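NAD-dependent epimerase/dehydratase (PDB 3R6D) probably binds a nicotinamide dinucleotide through a Rossmann-type domain and acts as an epimerase or dehydratase. Local coordinates at residues T42-P46 and E47-H51; D125-I129 and S130-G134; K187-F190 and D191-A195. One frame throughout, in Å; residues are numbered along the deposited sequence. Where two conformers were deposited one is given.

Contact 1 of 3, residues T42-P46 and E47-H51; sequences TRIPP and EIIDH
Ile44 meets both isoleucines of the next turn. Its CG2 methyl lies 3.6 Å from Ile48 CG2, the two side chains crossing at about a right angle, while Ile44 CB rests 3.8 Å from Ile49 CG1. In Ile44, CG2 stands anti to the backbone N (CG1 at chi1 -65°), and that sets this methyl against Ile48. Beta-branched isoleucine suits the spot, since CB and its methyl put bulk close to the backbone, where both neighbours lie. Beside this apolar cluster, Pro45 O accepts two amides: Ile49 N at 3.0 Å on a nearly straight line, and Ile48 N, also at 3.0 Å, from above the carbonyl plane. Pro46 O takes Asp50 N at 2.8 Å. The carboxylate of Glu47 folds back against CB and CG of Pro45, OE1 coming 3.3 Å from Pro45 CB, because chi1 (70°) and a bend at chi2 (-86°) turn the chain round. Farther out, Leu35 of strand 33-37 touches both Ile44 and Ile48. Pro45 at the N-cap and Pro46 in the first turn, where a proline sacrifices no amide bond, start the short helix 46-49 in the connection between parallel strands 33-37 and 54-58 of a Rossmann-type fold.

Contact 2 of 3, residues D125-I129 and S130-G134; sequences DNLPI and SYVQG
Leu127 and Tyr131 touch at the start of helix 129-144, Leu127 CD2 approaching Tyr131 CD2 to 3.9 Å at an oblique angle to the ring. The tyrosine CG is anti to the backbone N (chi1 -179°), a torsion that brings this side of the ring to the leucine. From the same leucine, CB faces Val132 CG2 at 4.0 Å, so one aliphatic side chain bridges two successive residues of the helix. Val132 is buried, and its compact branches fit a place bounded by Leu127 and the backbone oxygen of Pro128. The course of the backbone sets Tyr131 CB against the proline ring, 3.9 Å from Pro128 CG. Backbone bonds fasten this inner part: Pro128 O, at the N-cap position, receives Val132 N at 3.2 Å and a weaker bond from Tyr131 N at 3.0 Å, bent to 125°. Proline suits the entry because it has no amide hydrogen to leave without a partner.

The outer side, by contrast, lies at the surface and has fewer partners. Ile129 and Gln133 run side by side in the same direction, the CG2 methyl of exposed Ile129 lying beside the amide end of Gln133, 3.5 Å from Gln133 CD; the helical bond from Gln133 N to Ile129 O (2.9 Å) sets the spacing. Ser130, short and polar, is tolerated here, its OG merely approaching Pro128 CB. Glutamine likewise suits the solvent side, pairing an aliphatic stem with a polar end.

Inward, Leu127 and Tyr131 both rest on Met108 of strand 102-108, Leu127 also reaches Trp156 of strand 148-158, and the turn joins helix 117-125 to helix 129-144.

Contact 3 of 3, residues K187-F190 and D191-A195; sequences KAIF and DILHA
Phe190 O is gripped by two groups of His194. The ring nitrogen ND1 donates at 2.8 Å with an N-H...O angle of 159°, reaching the oxygen from above the carbonyl plane, while the oxygen lies close to the plane of the imidazole, at its edge. The backbone N of His194 adds a weak, strongly bent bond to Phe190 O at 3.2 Å. The side-chain bond is thus the shorter and straighter of the two. The same histidine ring packs on the phenylalanine in an offset stack, with centroids 3.9 Å apart and planes inclined by 23°; His194 CE1 sits over one face of the Phe190 ring, 3.2 Å from Phe190 CZ. The phenylalanine CG lies anti to the backbone N (chi1 178°), a torsion that carries the ring along the helix toward His194.

The pair lies near the C-terminal end of helix 182-193, one of the helices packed on the mostly parallel sheet of the Rossmann-type domain. The preceding turn keeps regular i to i+4 bonds, among them Leu193 N to Ile189 O at 3.0 Å. On the sheet-facing side, Ile189 and Leu193 lie alongside each other, Ile189 CG2 being 4.0 Å from Leu193 CD1, and these aliphatic chains meet Phe78 and Val76 of strand 76-79. An alanine in place of Phe190 would strip the stacking partner from His194, and the imidazole, held then mainly by its bond to the carbonyl, would probably be freer to tilt. At the rim of the Phe190 ring, OD1 of Asp191 lies in the ring plane, 3.6 Å from Phe190 CD2, while OD2 of the same carboxylate is hydrogen-bonded to Tyr166 OH.

All three contacts are local, each within one continuous stretch, but they sit at different points of the domain. Contacts 1 and 2 both begin a helix behind a proline at the N-cap position and rely on aliphatic packing, whereas contact 3, near a helix C-terminus, adds an aromatic stack and a histidine side chain that donates to the carbonyl of Phe190. Contacts 1 and 3 are both partly buried, contact 3 with four buried residues against two; contact 2 is a surface contact. Contact 1 packs isoleucines against strand 33-37, while contacts 2 and 3 both reach strands 102-108 and 148-158, from opposite sides of the chain's centre, their own centres about 29 Å apart.

Contact 1 of 3, residues T42-P46 and E47-H51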
loop_
_atom_site.group_PDB
_atom_site.type_symbol
_atom_site.label_atom_id
_atom_site.label_comp_id
_atom_site.label_asym_id
_atom_site.label_seq_id
_atom_site.Cartn_x
_atom_site.Cartn_y
_atom_site.Cartn_z
ATOM N N THR A 42 -8.913 -14.469 -12.859
ATOM C CA THR A 42 -8.699 -13.975 -14.203
ATOM C C THR A 42 -7.928 -12.658 -14.231
ATOM O O THR A 42 -7.252 -12.385 -15.208
ATOM C CB THR A 42 -10.023 -13.837 -14.999
ATOM O OG1 THR A 42 -10.749 -12.705 -14.492
ATOM C CG2 THR A 42 -10.852 -15.150 -14.917
ATOM N N ARG A 43 -8.028 -11.838 -13.190
ATOM C CA ARG A 43 -7.410 -10.514 -13.213
ATOM C C ARG A 43 -5.920 -10.535 -12.846
ATOM O O ARG A 43 -5.212 -9.535 -13.018
ATOM C CB ARG A 43 -8.153 -9.607 -12.222
ATOM C CG ARG A 43 -9.577 -9.334 -12.690
ATOM C CD ARG A 43 -10.375 -8.659 -11.596
ATOM N NE ARG A 43 -9.915 -7.318 -11.318
ATOM C CZ ARG A 43 -10.219 -6.653 -10.208
ATOM N NH1 ARG A 43 -10.907 -7.246 -9.242
ATOM N NH2 ARG A 43 -9.827 -5.387 -10.058
ATOM N N ILE A 44 -5.458 -11.637 -12.267
ATOM C CA ILE A 44 -4.071 -11.766 -11.828
ATOM C C ILE A 44 -3.479 -12.897 -12.682
ATOM O O ILE A 44 -4.161 -13.882 -12.936
ATOM C CB ILE A 44 -4.047 -12.025 -10.303
ATOM C CG1 ILE A 44 -4.611 -10.785 -9.545
ATOM C CG2 ILE A 44 -2.658 -12.306 -9.809
ATOM C CD1 ILE A 44 -4.643 -10.938 -8.036
ATOM N N PRO A 45 -2.209 -12.767 -13.116
ATOM C CA PRO A 45 -1.694 -13.746 -14.061
ATOM C C PRO A 45 -1.457 -15.111 -13.451
ATOM O O PRO A 45 -1.285 -15.254 -12.236
ATOM C CB PRO A 45 -0.388 -13.110 -14.562
ATOM C CG PRO A 45 0.004 -12.225 -13.521
ATOM C CD PRO A 45 -1.251 -11.670 -12.905
ATOM N N PRO A 46 -1.399 -16.137 -14.303
ATOM C CA PRO A 46 -1.318 -17.504 -13.820
ATOM C C PRO A 46 -0.006 -17.839 -13.090
ATOM O O PRO A 46 -0.032 -18.701 -12.220
ATOM C CB PRO A 46 -1.488 -18.337 -15.105
ATOM C CG PRO A 46 -1.060 -17.424 -16.237
ATOM C CD PRO A 46 -1.530 -16.068 -15.785
ATOM N N GLU A 47 1.114 -17.158 -13.363
ATOM C CA GLU A 47 2.363 -17.426 -12.620
ATOM C C GLU A 47 2.235 -17.023 -11.144
ATOM O O GLU A 47 3.044 -17.418 -10.283
ATOM C CB GLU A 47 3.595 -16.765 -13.291
ATOM C CG GLU A 47 3.669 -15.266 -13.210
ATOM C CD GLU A 47 2.929 -14.579 -14.314
ATOM O OE1 GLU A 47 2.091 -15.244 -15.026
ATOM O OE2 GLU A 47 3.172 -13.369 -14.464
ATOM N N ILE A 48 1.226 -16.218 -10.844
ATOM C CA ILE A 48 0.860 -15.946 -9.457
ATOM C C ILE A 48 -0.249 -16.915 -8.983
ATOM O O ILE A 48 -0.097 -17.594 -7.956
ATOM C CB ILE A 48 0.421 -14.471 -9.325
ATOM C CG1 ILE A 48 1.612 -13.529 -9.586
ATOM C CG2 ILE A 48 -0.180 -14.210 -7.932
ATOM C CD1 ILE A 48 1.332 -12.047 -9.424
ATOM N N ILE A 49 -1.378 -16.935 -9.694
ATOM C CA ILE A 49 -2.553 -17.668 -9.245
ATOM C C ILE A 49 -2.255 -19.165 -9.121
ATOM O O ILE A 49 -2.826 -19.834 -8.240
ATOM C CB ILE A 49 -3.784 -17.342 -10.162
ATOM C CG1 ILE A 49 -4.187 -15.846 -10.014
ATOM C CG2 ILE A 49 -4.956 -18.344 -9.952
ATOM C CD1 ILE A 49 -4.722 -15.439 -8.649
ATOM N N ASP A 50 -1.399 -19.718 -9.995
ATOM C CA ASP A 50 -1.089 -21.144 -9.982
ATOM C C ASP A 50 -0.051 -21.506 -8.919
ATOM O O ASP A 50 0.259 -22.688 -8.757
ATOM C CB ASP A 50 -0.557 -21.616 -11.346
ATOM C CG ASP A 50 -1.576 -21.523 -12.475
ATOM O OD1 ASP A 50 -2.765 -21.125 -12.276
ATOM O OD2 ASP A 50 -1.140 -21.831 -13.621
ATOM N N HIS A 51 0.499 -20.529 -8.200
ATOM C CA HIS A 51 1.605 -20.829 -7.275
ATOM C C HIS A 51 1.061 -21.452 -5.982
ATOM O O HIS A 51 0.048 -20.995 -5.438
ATOM C CB HIS A 51 2.351 -19.524 -6.938
ATOM C CG HIS A 51 3.673 -19.751 -6.271
ATOM N ND1 HIS A 51 3.805 -20.269 -4.991
ATOM C CD2 HIS A 51 4.928 -19.591 -6.747
ATOM C CE1 HIS A 51 5.094 -20.383 -4.704
ATOM N NE2 HIS A 51 5.797 -19.965 -5.751
#

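Contact 2 of 3, residues D125-I129 and S130-G134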
loop_
_atom_site.group_PDB
_atom_site.type_symbol
_atom_site.label_atom_id
_atom_site.label_comp_id
_atom_site.label_asym_id
_atom_site.label_seq_id
_atom_site.Cartn_x
_atom_site.Cartn_y
_atom_site.Cartn_z
ATOM N N ASP A 125 -4.837 19.519 -9.762
ATOM C CA ASP A 125 -5.360 19.763 -11.101
ATOM C C ASP A 125 -5.603 18.454 -11.843
ATOM O O ASP A 125 -6.349 18.419 -12.815
ATOM C CB ASP A 125 -4.375 20.599 -11.922
ATOM C CG ASP A 125 -4.334 22.079 -11.528
ATOM O OD1 ASP A 125 -5.142 22.558 -10.686
ATOM O OD2 ASP A 125 -3.458 22.786 -12.085
ATOM N N ASN A 126 -4.967 17.373 -11.398
ATOM C CA ASN A 126 -4.980 16.102 -12.125
ATOM C C ASN A 126 -5.637 14.952 -11.377
ATOM O O ASN A 126 -5.446 13.781 -11.725
ATOM C CB ASN A 126 -3.543 15.747 -12.566
ATOM C CG ASN A 126 -3.129 16.565 -13.774
ATOM O OD1 ASN A 126 -3.415 16.187 -14.914
ATOM N ND2 ASN A 126 -2.523 17.714 -13.534
ATOM N N LEU A 127 -6.439 15.292 -10.375
ATOM C CA LEU A 127 -7.233 14.302 -9.655
ATOM C C LEU A 127 -8.609 14.870 -9.406
ATOM O O LEU A 127 -8.759 16.065 -9.115
ATOM C CB LEU A 127 -6.599 14.016 -8.292
ATOM C CG LEU A 127 -5.254 13.281 -8.333
ATOM C CD1 LEU A 127 -4.631 13.293 -6.957
ATOM C CD2 LEU A 127 -5.393 11.836 -8.842
ATOM N N PRO A 128 -9.633 14.013 -9.460
ATOM C CA PRO A 128 -10.957 14.507 -9.094
ATOM C C PRO A 128 -11.018 14.774 -7.596
ATOM O O PRO A 128 -10.355 14.085 -6.826
ATOM C CB PRO A 128 -11.897 13.359 -9.455
ATOM C CG PRO A 128 -11.087 12.225 -9.907
ATOM C CD PRO A 128 -9.626 12.624 -9.944
ATOM N N ILE A 129 -11.797 15.766 -7.199
ATOM C CA ILE A 129 -11.929 16.112 -5.804
ATOM C C ILE A 129 -12.440 14.931 -5.003
ATOM O O ILE A 129 -11.985 14.695 -3.881
ATOM C CB ILE A 129 -12.858 17.352 -5.621
ATOM C CG1 ILE A 129 -12.143 18.581 -6.178
ATOM C CG2 ILE A 129 -13.231 17.539 -4.143
ATOM C CD1 ILE A 129 -13.016 19.867 -6.150
ATOM N N SER A 130 -13.365 14.173 -5.577
ATOM C CA SER A 130 -13.916 13.033 -4.874
ATOM C C SER A 130 -12.807 12.029 -4.526
ATOM O O SER A 130 -12.883 11.355 -3.486
ATOM C CB SER A 130 -15.033 12.376 -5.698
ATOM O OG SER A 130 -14.505 11.773 -6.863
ATOM N N TYR A 131 -11.847 11.874 -5.441
ATOM C CA TYR A 131 -10.751 10.920 -5.238
ATOM C C TYR A 131 -9.878 11.368 -4.059
ATOM O O TYR A 131 -9.544 10.569 -3.160
ATOM C CB TYR A 131 -9.896 10.773 -6.490
ATOM C CG TYR A 131 -8.764 9.772 -6.307
ATOM C CD1 TYR A 131 -8.987 8.400 -6.457
ATOM C CD2 TYR A 131 -7.484 10.182 -5.936
ATOM C CE1 TYR A 131 -7.981 7.489 -6.273
ATOM C CE2 TYR A 131 -6.461 9.253 -5.761
ATOM C CZ TYR A 131 -6.728 7.912 -5.938
ATOM O OH TYR A 131 -5.732 6.971 -5.766
ATOM N N VAL A 132 -9.548 12.661 -4.051
ATOM C CA VAL A 132 -8.765 13.264 -2.969
ATOM C C VAL A 132 -9.484 13.100 -1.642
ATOM O O VAL A 132 -8.886 12.745 -0.638
ATOM C CB VAL A 132 -8.500 14.745 -3.226
ATOM C CG1 VAL A 132 -7.757 15.385 -2.061
ATOM C CG2 VAL A 132 -7.717 14.871 -4.502
ATOM N N GLN A 133 -10.768 13.441 -1.624
ATOM C CA GLN A 133 -11.511 13.411 -0.378
ATOM C C GLN A 133 -11.670 12.006 0.183
ATOM O O GLN A 133 -11.589 11.818 1.387
ATOM C CB GLN A 133 -12.838 14.143 -0.537
ATOM C CG GLN A 133 -12.508 15.593 -0.871
ATOM C CD GLN A 133 -13.674 16.552 -0.831
ATOM O OE1 GLN A 133 -14.825 16.170 -1.036
ATOM N NE2 GLN A 133 -13.370 17.819 -0.576
ATOM N N GLY A 134 -11.899 11.028 -0.699
ATOM C CA GLY A 134 -11.983 9.633 -0.280
ATOM C C GLY A 134 -10.623 9.171 0.286
ATOM O O GLY A 134 -10.579 8.479 1.314
#

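Contact 3 of 3, residues K187-F190 and D191-A195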
loop_
_atom_site.group_PDB
_atom_site.type_symbol
_atom_site.label_atom_id
_atom_site.label_comp_id
_atom_site.label_asym_id
_atom_site.label_seq_id
_atom_site.Cartn_x
_atom_site.Cartn_y
_atom_site.Cartn_z
ATOM N N LYS A 187 10.082 -2.489 -3.582
ATOM C CA LYS A 187 11.323 -2.693 -2.810
ATOM C C LYS A 187 11.202 -2.107 -1.405
ATOM O O LYS A 187 11.624 -2.745 -0.423
ATOM C CB LYS A 187 12.538 -2.099 -3.526
ATOM C CG LYS A 187 13.032 -2.904 -4.721
ATOM C CD LYS A 187 13.808 -4.129 -4.271
ATOM C CE LYS A 187 14.315 -4.939 -5.463
ATOM N NZ LYS A 187 15.278 -4.195 -6.325
ATOM N N ALA A 188 10.620 -0.912 -1.293
ATOM C CA ALA A 188 10.433 -0.325 0.037
ATOM C C ALA A 188 9.520 -1.207 0.917
ATOM O O ALA A 188 9.823 -1.432 2.086
ATOM C CB ALA A 188 9.879 1.097 -0.069
ATOM N N ILE A 189 8.419 -1.714 0.345
ATOM C CA ILE A 189 7.519 -2.588 1.119
ATOM C C ILE A 189 8.259 -3.857 1.558
ATOM O O ILE A 189 8.192 -4.279 2.713
ATOM C CB ILE A 189 6.233 -2.932 0.338
ATOM C CG1 ILE A 189 5.444 -1.652 -0.015
ATOM C CG2 ILE A 189 5.404 -3.932 1.098
ATOM C CD1 ILE A 189 4.527 -1.871 -1.190
ATOM N N PHE A 190 9.009 -4.457 0.627
ATOM C CA PHE A 190 9.809 -5.633 0.939
ATOM C C PHE A 190 10.731 -5.324 2.125
ATOM O O PHE A 190 10.846 -6.103 3.075
ATOM C CB PHE A 190 10.607 -6.016 -0.307
ATOM C CG PHE A 190 11.515 -7.198 -0.118
ATOM C CD1 PHE A 190 11.104 -8.475 -0.486
ATOM C CD2 PHE A 190 12.782 -7.023 0.415
ATOM C CE1 PHE A 190 11.968 -9.579 -0.337
ATOM C CE2 PHE A 190 13.635 -8.117 0.603
ATOM C CZ PHE A 190 13.218 -9.380 0.216
ATOM N N ASP A 191 11.417 -4.182 2.045
ATOM C CA ASP A 191 12.390 -3.816 3.086
ATOM C C ASP A 191 11.689 -3.633 4.437
ATOM O O ASP A 191 12.203 -4.088 5.467
ATOM C CB ASP A 191 13.152 -2.569 2.691
ATOM C CG ASP A 191 14.113 -2.807 1.534
ATOM O OD1 ASP A 191 14.437 -3.982 1.258
ATOM O OD2 ASP A 191 14.561 -1.831 0.888
ATOM N N ILE A 192 10.495 -3.026 4.444
ATOM C CA ILE A 192 9.754 -2.883 5.688
ATOM C C ILE A 192 9.417 -4.239 6.304
ATOM O O ILE A 192 9.490 -4.436 7.533
ATOM C CB ILE A 192 8.516 -2.017 5.434
ATOM C CG1 ILE A 192 8.955 -0.583 5.139
ATOM C CG2 ILE A 192 7.562 -2.053 6.613
ATOM C CD1 ILE A 192 7.858 0.315 4.599
ATOM N N LEU A 193 9.016 -5.187 5.449
ATOM C CA LEU A 193 8.666 -6.536 5.903
ATOM C C LEU A 193 9.854 -7.353 6.419
ATOM O O LEU A 193 9.663 -8.387 7.036
ATOM C CB LEU A 193 7.962 -7.304 4.784
ATOM C CG LEU A 193 6.552 -6.807 4.415
ATOM C CD1 LEU A 193 6.110 -7.363 3.065
ATOM C CD2 LEU A 193 5.553 -7.122 5.533
ATOM N N HIS A 194 11.057 -6.883 6.136
ATOM C CA HIS A 194 12.288 -7.514 6.600
ATOM C C HIS A 194 12.968 -6.760 7.737
ATOM O O HIS A 194 14.046 -7.173 8.173
ATOM C CB HIS A 194 13.241 -7.716 5.420
ATOM C CG HIS A 194 12.807 -8.811 4.503
ATOM N ND1 HIS A 194 11.766 -8.657 3.600
ATOM C CD2 HIS A 194 13.273 -10.076 4.340
ATOM C CE1 HIS A 194 11.609 -9.798 2.934
ATOM N NE2 HIS A 194 12.514 -10.666 3.357
ATOM N N ALA A 195 12.371 -5.683 8.231
ATOM C CA ALA A 195 13.018 -4.807 9.223
ATOM C C ALA A 195 12.857 -5.371 10.642
ATOM O O ALA A 195 11.771 -5.331 11.212
ATOM C CB ALA A 195 12.387 -3.404 9.142
#